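Local coordinates for protein aromatic-amino-acid transaminase TyrB (Burkholderia cenocepacia K56-2Valvano, PDB 4WD2) that probably catalyses the pyridoxal-phosphate-dependent transfer of amino groups between aromatic amino acids and 2-oxo acids, as a dimeric class I/II aminotransferase, at residues L115-D120 and G285-N290; A104-L109 and G264-V269. All blocks are in the same frame, centred on the assembly; numbering follows the deposited sequence.

Contact 1 of 2, residues L115-D120 and G285-N290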
ATOM      1  N   LEU A 115       6.993   4.603   7.028  1.00 10.44           N
ATOM      2  CA  LEU A 115       8.346   5.046   6.734  1.00  7.96           C
ATOM      3  C   LEU A 115       8.415   5.616   5.314  1.00  8.49           C
ATOM      4  O   LEU A 115       9.062   6.642   5.074  1.00  8.85           O
ATOM      5  CB  LEU A 115       9.332   3.887   6.909  1.00  7.48           C
ATOM      6  CG  LEU A 115       9.596   3.414   8.346  1.00  6.65           C
ATOM      7  CD1 LEU A 115      10.283   2.046   8.350  1.00  7.79           C
ATOM      8  CD2 LEU A 115      10.436   4.429   9.100  1.00  6.36           C
ATOM      9  N   LYS A 116       7.728   4.955   4.387  1.00  8.02           N
ATOM     10  CA  LYS A 116       7.700   5.382   2.993  1.00  9.11           C
ATOM     11  C   LYS A 116       7.013   6.726   2.820  1.00  9.70           C
ATOM     12  O   LYS A 116       7.561   7.617   2.178  1.00 11.00           O
ATOM     13  CB  LYS A 116       7.000   4.342   2.114  1.00  9.31           C
ATOM     14  CG  LYS A 116       6.843   4.760   0.653  1.00 10.66           C
ATOM     15  CD  LYS A 116       8.191   5.077  -0.005  1.00  8.80           C
ATOM     16  CE  LYS A 116       8.069   5.224  -1.522  1.00  9.65           C
ATOM     17  NZ  LYS A 116       9.308   5.831  -2.088  1.00  9.47           N
ATOM     18  N   VAL A 117       5.802   6.856   3.360  1.00  9.09           N
ATOM     19  CA  VAL A 117       5.038   8.094   3.216  1.00  9.73           C
ATOM     20  C   VAL A 117       5.807   9.244   3.847  1.00  9.64           C
ATOM     21  O   VAL A 117       5.902  10.332   3.266  1.00  9.52           O
ATOM     22  CB  VAL A 117       3.626   7.980   3.851  1.00  8.59           C
ATOM     23  CG1 VAL A 117       2.979   9.351   3.968  1.00  7.16           C
ATOM     24  CG2 VAL A 117       2.742   7.047   3.017  1.00  8.84           C
ATOM     25  N   GLY A 118       6.369   8.991   5.030  1.00  9.29           N
ATOM     26  CA  GLY A 118       7.207   9.967   5.702  1.00  7.76           C
ATOM     27  C   GLY A 118       8.426  10.362   4.879  1.00  8.20           C
ATOM     28  O   GLY A 118       8.725  11.551   4.737  1.00  8.65           O
ATOM     29  N   ALA A 119       9.140   9.370   4.346  1.00  8.49           N
ATOM     30  CA  ALA A 119      10.310   9.623   3.500  1.00  9.24           C
ATOM     31  C   ALA A 119       9.975  10.455   2.259  1.00 10.32           C
ATOM     32  O   ALA A 119      10.730  11.364   1.891  1.00 12.03           O
ATOM     33  CB  ALA A 119      10.964   8.298   3.074  1.00  7.71           C
ATOM     34  N   ASP A 120       8.862  10.136   1.604  1.00 10.33           N
ATOM     35  CA  ASP A 120       8.467  10.850   0.388  1.00 11.73           C
ATOM     36  C   ASP A 120       8.099  12.316   0.689  1.00 12.00           C
ATOM     37  O   ASP A 120       8.436  13.221  -0.076  1.00 12.85           O
ATOM     38  CB  ASP A 120       7.296  10.132  -0.303  1.00 12.13           C
ATOM     39  CG  ASP A 120       7.735   8.884  -1.085  1.00 14.24           C
ATOM     40  OD1 ASP A 120       8.954   8.661  -1.246  1.00 15.14           O
ATOM     41  OD2 ASP A 120       6.854   8.137  -1.560  1.00 15.04           O
ATOM     42  N   GLY A 285      -1.020  13.891   0.191  1.00 12.34           N
ATOM     43  CA  GLY A 285      -0.423  14.057  -1.126  1.00 10.97           C
ATOM     44  C   GLY A 285       0.540  12.935  -1.470  1.00 11.90           C
ATOM     45  O   GLY A 285       0.548  12.436  -2.593  1.00 13.37           O
ATOM     46  N   ALA A 286       1.359  12.532  -0.505  1.00 10.08           N
ATOM     47  CA  ALA A 286       2.291  11.431  -0.712  1.00 10.33           C
ATOM     48  C   ALA A 286       1.533  10.133  -0.962  1.00 10.33           C
ATOM     49  O   ALA A 286       1.897   9.344  -1.837  1.00 11.74           O
ATOM     50  CB  ALA A 286       3.220  11.283   0.488  1.00 10.48           C
ATOM     51  N   VAL A 287       0.465   9.928  -0.199  1.00  8.37           N
ATOM     52  CA  VAL A 287      -0.413   8.774  -0.387  1.00  9.21           C
ATOM     53  C   VAL A 287      -1.060   8.775  -1.778  1.00 11.14           C
ATOM     54  O   VAL A 287      -1.121   7.735  -2.445  1.00 11.99           O
ATOM     55  CB  VAL A 287      -1.521   8.734   0.702  1.00  7.58           C
ATOM     56  CG1 VAL A 287      -2.504   7.605   0.429  1.00  9.32           C
ATOM     57  CG2 VAL A 287      -0.899   8.569   2.069  1.00  7.33           C
ATOM     58  N   ARG A 288      -1.534   9.940  -2.218  1.00 12.13           N
ATOM     59  CA  ARG A 288      -2.162  10.080  -3.535  1.00 14.57           C
ATOM     60  C   ARG A 288      -1.211   9.706  -4.670  1.00 14.34           C
ATOM     61  O   ARG A 288      -1.637   9.213  -5.715  1.00 14.32           O
ATOM     62  CB  ARG A 288      -2.665  11.516  -3.746  1.00 16.86           C
ATOM     63  CG  ARG A 288      -3.357  11.732  -5.084  1.00 18.30           C
ATOM     64  CD  ARG A 288      -3.672  13.203  -5.366  1.00 18.85           C
ATOM     65  NE  ARG A 288      -4.209  13.368  -6.716  1.00 20.08           N
ATOM     66  CZ  ARG A 288      -4.242  14.517  -7.387  1.00 21.44           C
ATOM     67  NH1 ARG A 288      -3.770  15.626  -6.833  1.00 22.83           N
ATOM     68  NH2 ARG A 288      -4.750  14.554  -8.616  1.00 20.28           N
ATOM     69  N   SER A 289       0.076   9.946  -4.459  1.00 13.55           N
ATOM     70  CA  SER A 289       1.085   9.683  -5.474  1.00 13.07           C
ATOM     71  C   SER A 289       1.516   8.223  -5.434  1.00 13.11           C
ATOM     72  O   SER A 289       2.324   7.780  -6.251  1.00 15.03           O
ATOM     73  CB  SER A 289       2.301  10.599  -5.276  1.00 14.72           C
ATOM     74  OG  SER A 289       2.983  10.318  -4.061  1.00 16.94           O
ATOM     75  N   ASN A 290       0.966   7.483  -4.477  1.00 12.68           N
ATOM     76  CA  ASN A 290       1.410   6.121  -4.197  1.00 11.90           C
ATOM     77  C   ASN A 290       0.291   5.102  -4.418  1.00 13.21           C
ATOM     78  O   ASN A 290       0.228   4.473  -5.472  1.00 14.86           O
ATOM     79  CB  ASN A 290       1.953   6.038  -2.764  1.00 10.52           C
ATOM     80  CG  ASN A 290       2.727   4.763  -2.495  1.00 11.46           C
ATOM     81  OD1 ASN A 290       2.541   3.755  -3.176  1.00 12.38           O
ATOM     82  ND2 ASN A 290       3.596   4.797  -1.486  1.00 11.17           N
TER
HETATM   83  O   HOH W   1       4.146   7.594  -0.539  1.00  9.26           O
HETATM   84  O   HOH W   2       5.392   8.376  -3.848  1.00 24.03           O

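Contact 2 of 2, residues A104-L109 and G264-V269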
ATOM      1  N   ALA A 104      -0.305  15.441  13.258  1.00  8.44           N
ATOM      2  CA  ALA A 104      -0.962  14.900  12.074  1.00  8.06           C
ATOM      3  C   ALA A 104      -0.785  13.386  12.039  1.00  9.18           C
ATOM      4  O   ALA A 104       0.340  12.903  11.963  1.00 11.58           O
ATOM      5  CB  ALA A 104      -0.401  15.541  10.794  1.00  8.03           C
ATOM      6  N   THR A 105      -1.893  12.646  12.102  1.00  8.83           N
ATOM      7  CA  THR A 105      -1.855  11.182  12.059  1.00  9.72           C
ATOM      8  C   THR A 105      -2.675  10.599  10.901  1.00 10.00           C
ATOM      9  O   THR A 105      -3.815  11.014  10.659  1.00 10.22           O
ATOM     10  CB  THR A 105      -2.374  10.568  13.377  1.00 10.64           C
ATOM     11  OG1 THR A 105      -1.530  10.974  14.458  1.00 10.53           O
ATOM     12  CG2 THR A 105      -2.386   9.042  13.301  1.00 11.49           C
ATOM     13  N   LEU A 106      -2.086   9.647  10.182  1.00  9.58           N
ATOM     14  CA  LEU A 106      -2.813   8.903   9.158  1.00 10.41           C
ATOM     15  C   LEU A 106      -2.536   7.404   9.224  1.00 11.12           C
ATOM     16  O   LEU A 106      -1.509   6.958   9.749  1.00  9.94           O
ATOM     17  CB  LEU A 106      -2.473   9.422   7.755  1.00 11.71           C
ATOM     18  CG  LEU A 106      -1.074   9.128   7.209  1.00 12.43           C
ATOM     19  CD1 LEU A 106      -1.117   8.971   5.696  1.00 13.01           C
ATOM     20  CD2 LEU A 106      -0.104  10.232   7.603  1.00 12.50           C
ATOM     21  N   GLN A 107      -3.472   6.640   8.673  1.00 12.59           N
ATOM     22  CA  GLN A 107      -3.366   5.197   8.538  1.00 12.29           C
ATOM     23  C   GLN A 107      -2.380   4.837   7.433  1.00 12.11           C
ATOM     24  O   GLN A 107      -2.373   5.460   6.374  1.00 11.54           O
ATOM     25  CB  GLN A 107      -4.742   4.604   8.243  1.00 12.14           C
ATOM     26  CG  GLN A 107      -4.765   3.126   7.916  1.00 11.34           C
ATOM     27  CD  GLN A 107      -6.108   2.701   7.354  1.00 11.73           C
ATOM     28  OE1 GLN A 107      -7.120   3.360   7.585  1.00 12.16           O
ATOM     29  NE2 GLN A 107      -6.120   1.602   6.602  1.00 11.04           N
ATOM     30  N   THR A 108      -1.539   3.838   7.683  1.00 11.57           N
ATOM     31  CA  THR A 108      -0.513   3.451   6.717  1.00 11.58           C
ATOM     32  C   THR A 108      -0.472   1.943   6.499  1.00 11.78           C
ATOM     33  O   THR A 108      -1.081   1.171   7.251  1.00 10.50           O
ATOM     34  CB  THR A 108       0.901   3.916   7.156  1.00 10.08           C
ATOM     35  OG1 THR A 108       1.282   3.228   8.352  1.00  9.13           O
ATOM     36  CG2 THR A 108       0.928   5.425   7.402  1.00  9.77           C
ATOM     37  N   LEU A 109       0.255   1.536   5.463  1.00 10.07           N
ATOM     38  CA  LEU A 109       0.431   0.126   5.160  0.60 10.01           C
ATOM     39  C   LEU A 109       1.569  -0.459   5.993  1.00 10.42           C
ATOM     40  O   LEU A 109       2.706  -0.580   5.530  1.00 10.56           O
ATOM     41  CB  LEU A 109       0.685  -0.052   3.669  0.60 10.20           C
ATOM     42  CG  LEU A 109      -0.539   0.397   2.873  0.60 10.06           C
ATOM     43  CD1 LEU A 109      -0.131   0.881   1.509  0.60 11.28           C
ATOM     44  CD2 LEU A 109      -1.532  -0.749   2.779  0.60  9.94           C
ATOM     45  N   GLY A 264      -0.582   0.054  10.156  1.00 10.12           N
ATOM     46  CA  GLY A 264       0.336   0.875  10.916  1.00  8.64           C
ATOM     47  C   GLY A 264      -0.131   2.312  10.936  1.00  8.42           C
ATOM     48  O   GLY A 264      -1.211   2.626  10.426  1.00  8.69           O
ATOM     49  N   GLY A 265       0.671   3.190  11.533  1.00  7.51           N
ATOM     50  CA  GLY A 265       0.363   4.607  11.522  1.00  6.33           C
ATOM     51  C   GLY A 265       1.582   5.471  11.271  1.00  6.05           C
ATOM     52  O   GLY A 265       2.720   5.060  11.514  1.00  7.66           O
ATOM     53  N   LEU A 266       1.341   6.673  10.764  1.00  7.17           N
ATOM     54  CA  LEU A 266       2.373   7.694  10.690  1.00  7.12           C
ATOM     55  C   LEU A 266       1.865   8.935  11.405  1.00  8.10           C
ATOM     56  O   LEU A 266       0.784   9.434  11.101  1.00  9.07           O
ATOM     57  CB  LEU A 266       2.740   8.023   9.240  1.00  7.38           C
ATOM     58  CG  LEU A 266       3.741   9.172   9.063  1.00  8.64           C
ATOM     59  CD1 LEU A 266       5.074   8.866   9.738  1.00  7.83           C
ATOM     60  CD2 LEU A 266       3.947   9.501   7.578  1.00  9.28           C
ATOM     61  N   SER A 267       2.647   9.428  12.361  1.00  7.35           N
ATOM     62  CA  SER A 267       2.310  10.664  13.048  1.00  8.20           C
ATOM     63  C   SER A 267       3.445  11.660  12.926  1.00 10.27           C
ATOM     64  O   SER A 267       4.620  11.304  13.064  1.00 10.10           O
ATOM     65  CB  SER A 267       2.002  10.408  14.524  1.00  7.93           C
ATOM     66  OG  SER A 267       0.830   9.633  14.676  1.00  9.96           O
ATOM     67  N   VAL A 268       3.089  12.914  12.674  1.00 11.42           N
ATOM     68  CA  VAL A 268       4.071  13.989  12.661  1.00 10.13           C
ATOM     69  C   VAL A 268       3.666  15.057  13.677  1.00 10.48           C
ATOM     70  O   VAL A 268       2.534  15.549  13.653  1.00 10.69           O
ATOM     71  CB  VAL A 268       4.217  14.600  11.253  1.00  9.28           C
ATOM     72  CG1 VAL A 268       5.317  15.653  11.236  1.00  8.37           C
ATOM     73  CG2 VAL A 268       4.514  13.509  10.235  1.00  9.06           C
ATOM     74  N   VAL A 269       4.587  15.386  14.582  1.00  9.79           N
ATOM     75  CA  VAL A 269       4.351  16.387  15.617  1.00  9.92           C
ATOM     76  C   VAL A 269       4.860  17.738  15.148  1.00 10.71           C
ATOM     77  O   VAL A 269       6.045  17.884  14.851  1.00 12.79           O
ATOM     78  CB  VAL A 269       5.050  16.013  16.930  1.00 10.63           C
ATOM     79  CG1 VAL A 269       4.722  17.026  18.022  1.00 11.20           C
ATOM     80  CG2 VAL A 269       4.669  14.604  17.358  1.00  9.98           C
TER

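Contact 1 of 2, residues L115-D120 and G285-N290
Val-117 carries the apolar half of this helix-to-helix contact with both of its methyls. Its CG1, anti to the backbone N (chi1 167°), lies 4.0 Å from Ala-286 CB, while the other branch, CG2, meets CG2 of Val-287 at 4.1 Å. The polar half runs through ordered water. One molecule donates to Asp-120 OD2 and to the carbonyl O of Ala-286, and accepts from Asn-290 ND2, 3.0 Å away; a second donates to the same Asp-120 OD2 at 2.7 Å and to Ser-289 OG. The carboxylate is also held from its own helix: the Lys-116 chain bends at chi2 (58°), which fits NZ coming back to Asp-120 OD1, met on the syn side at 3.0 Å in a salt bridge. Ser-289 OG turns back to donate to Ala-286 O at 2.7 Å, the oxygen that the first water also meets. Asn-290 ND2 sits 3.9 Å from Lys-116 CG, and its amide is also hydrogen-bonded to Asn-290 of the second subunit, while Arg-288 reaches Asn-140 of that subunit. Two helices packed on one face of the central sheet, with the end of helix 273-288 at the subunit boundary, fit the large domain of a fold-type I aminotransferase dimer.

Contact 2 of 2, residues A104-L109 and G264-V269
Thr-105 and Ser-267 face each other at a non-hydrogen-bonded position of two antiparallel strands, where their CA atoms are 4.3 Å apart. The threonine hydroxyl donates to the serine: OG1 to OG is 2.7 Å. Both side chains lie on the same face of the sheet, and with each oxygen anti to its carbonyl carbon the two hydroxyls meet. Thr-105 OG1 has a second partner in Gln-87 of helix 80-91.

All the other hydrogen bonds between the segments are backbone to backbone. Ala-104 and Val-268 exchange two bonds, as do Leu-106 and Leu-266; in the latter pair Leu-106 N reaches Leu-266 O at 3.0 Å. At the other end Thr-108 N also binds Gly-264 O, but from 54° above the carbonyl plane, and the return bond from Gly-264 N to Thr-108 O is weak. Between these pairs, Ser-267 CA makes a CA-H...O contact of 3.2 Å with Ala-104 O. The axes of strands 104-108 and 264-269 are at 151° in their N-to-C directions, and strand 264-269 is antiparallel to its neighbours on both sides, 103-108 and 246-251, the pattern of the mixed sheet in the large domain of fold-type I PLP enzymes.

The apolar contacts gather on the face bearing Leu-106, Thr-108 and Leu-266. Leu-106 and Leu-266 lie side by side and point the same way, with CD2 of Leu-106 4.0 Å from CB of Leu-266. Thr-108 instead crosses Leu-266 at about a right angle, placing CG2 3.7 Å from Leu-266 CB. Its OG1 lies between the backbone N and the carbonyl carbon (chi1 66°), where it bonds to Gly-110 O just beyond the strand. Helices 110-125 and 273-288 cover this face, whereas helix 80-91 contacts Ser-267 on the other.

How the contacts relate
Both contacts are buried and join the same two parts of the chain: strand 103-108 leads into helix 110-125, and strand 264-269 into helix 273-288. Contact 2, pairing the strands, lies deeper, its centre about 15 Å from the chain's centre against about 19 Å for contact 1, which pairs the helices and includes the partly exposed Asp-120. They meet directly, Val-117 CG1 lying 3.7 Å from Leu-266 CD2. In contact 2 direct hydrogen bonds join the segments, nearly all between backbones, and 422 Å² is buried; contact 1 buries 219 Å² through small apolar groups and water bridges. Each touches the second subunit, contact 1 by hydrogen bonds, a cation-pi contact and packing, contact 2 by packing.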